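Side-chain contact in TRAP dicarboxylate transporter, DctP subunit (Sulfurospirillum deleyianum, PDB 4OVS), which probably serves a TRAP transporter as its periplasmic solute-binding subunit, capturing C4-dicarboxylates such as succinate: residues I320-D323 with L324-V328. Residues are numbered along the deposited sequence; the frame is centred on the assembly and turned at random.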
# COMPACT_ATOMS: atom_id res chain seq x y z
N ILE A 320 -0.21 11.22 16.05
CA ILE A 320 -1.39 10.59 15.43
C ILE A 320 -2.67 10.93 16.18
O ILE A 320 -3.68 11.26 15.57
CB ILE A 320 -1.27 9.04 15.40
CG1 ILE A 320 -0.02 8.61 14.62
CG2 ILE A 320 -2.53 8.43 14.78
CD1 ILE A 320 0.00 7.11 14.25
N GLY A 321 -2.63 10.83 17.51
CA GLY A 321 -3.79 11.18 18.31
C GLY A 321 -4.30 9.97 19.07
O GLY A 321 -4.77 9.01 18.47
N GLU A 322 -4.20 10.00 20.38
CA GLU A 322 -4.64 8.86 21.16
C GLU A 322 -6.08 8.56 20.85
O GLU A 322 -6.42 7.41 20.58
CB GLU A 322 -4.49 9.09 22.64
CG GLU A 322 -5.10 7.96 23.45
CD GLU A 322 -4.73 8.01 24.92
OE1 GLU A 322 -4.28 9.08 25.39
OE2 GLU A 322 -4.87 6.98 25.61
N ASP A 323 -6.94 9.57 20.87
CA ASP A 323 -8.36 9.31 20.73
C ASP A 323 -8.68 8.84 19.31
O ASP A 323 -9.72 8.22 19.07
CB ASP A 323 -9.18 10.53 21.15
CG ASP A 323 -9.15 10.76 22.67
OD1 ASP A 323 -9.22 9.75 23.43
OD2 ASP A 323 -9.05 11.93 23.09
N LEU A 324 -7.79 9.12 18.36
CA LEU A 324 -8.02 8.68 16.99
C LEU A 324 -7.75 7.17 16.97
O LEU A 324 -8.55 6.41 16.44
CB LEU A 324 -7.13 9.46 16.03
CG LEU A 324 -7.25 9.25 14.52
CD1 LEU A 324 -8.69 9.16 14.05
CD2 LEU A 324 -6.55 10.39 13.78
N ILE A 325 -6.66 6.75 17.59
CA ILE A 325 -6.31 5.31 17.64
C ILE A 325 -7.44 4.54 18.35
O ILE A 325 -7.77 3.43 17.98
CB ILE A 325 -5.00 5.07 18.44
CG1 ILE A 325 -3.78 5.58 17.68
CG2 ILE A 325 -4.80 3.59 18.69
CD1 ILE A 325 -2.53 5.66 18.53
N LYS A 326 -8.03 5.16 19.38
CA LYS A 326 -9.09 4.50 20.16
C LYS A 326 -10.39 4.39 19.38
O LYS A 326 -11.09 3.38 19.48
CB LYS A 326 -9.32 5.23 21.50
CG LYS A 326 -8.32 4.81 22.59
CD LYS A 326 -8.55 5.50 23.93
CE LYS A 326 -7.30 5.42 24.82
NZ LYS A 326 -6.66 4.05 24.87
N LYS A 327 -10.71 5.41 18.61
CA LYS A 327 -11.85 5.35 17.71
C LYS A 327 -11.74 4.15 16.78
O LYS A 327 -12.71 3.43 16.58
CB LYS A 327 -11.92 6.61 16.85
CG LYS A 327 -13.26 7.32 16.91
CD LYS A 327 -13.31 8.53 15.99
CE LYS A 327 -12.43 9.65 16.50
NZ LYS A 327 -13.20 10.94 16.62
N VAL A 328 -10.56 3.96 16.19
CA VAL A 328 -10.34 2.81 15.32
C VAL A 328 -10.51 1.52 16.10
O VAL A 328 -11.17 0.61 15.64
CB VAL A 328 -8.96 2.78 14.68
CG1 VAL A 328 -8.79 1.46 13.94
CG2 VAL A 328 -8.81 3.94 13.73
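The carboxylate of Glu322 meets Lys326 at its OE2 end, one helical turn on. CE of Lys326 comes within 3.0 Å of Glu322 OE2, displaced to one side of the carboxylate plane. Lys326 NZ lies farther from that oxygen, at 3.5 Å, so the salt bridge is loose. The two side chains run side by side. Glu322 is extended, with CG anti to its backbone N (chi1 173°), while Lys326 bends at its last torsion. Were Glu322 replaced, an alanine here would probably leave the Lys326 ammonium without this acidic mate and set its end free to turn. Lys326 N and Lys327 N bond to the carbonyls of Glu322 and Asp323, one turn back. Gly321 O accepts a bond from Ile325 N (3.1 Å) and a weak one from Leu324 N. The backbone angles of Gly321 would jam a CB against the carbonyl O of Ile320, which favours glycine. Leu324 CD2 lies 3.5 Å from Ile320 O. Ile320 CG2 faces Ile325 CG1 at 4.3 Å. This is local packing within helix 317-330, away from the succinate site. Leu324 and Lys327 pack on Val124 of helix 123-134, and Leu324 and Val328 also touch the loop residue Leu103.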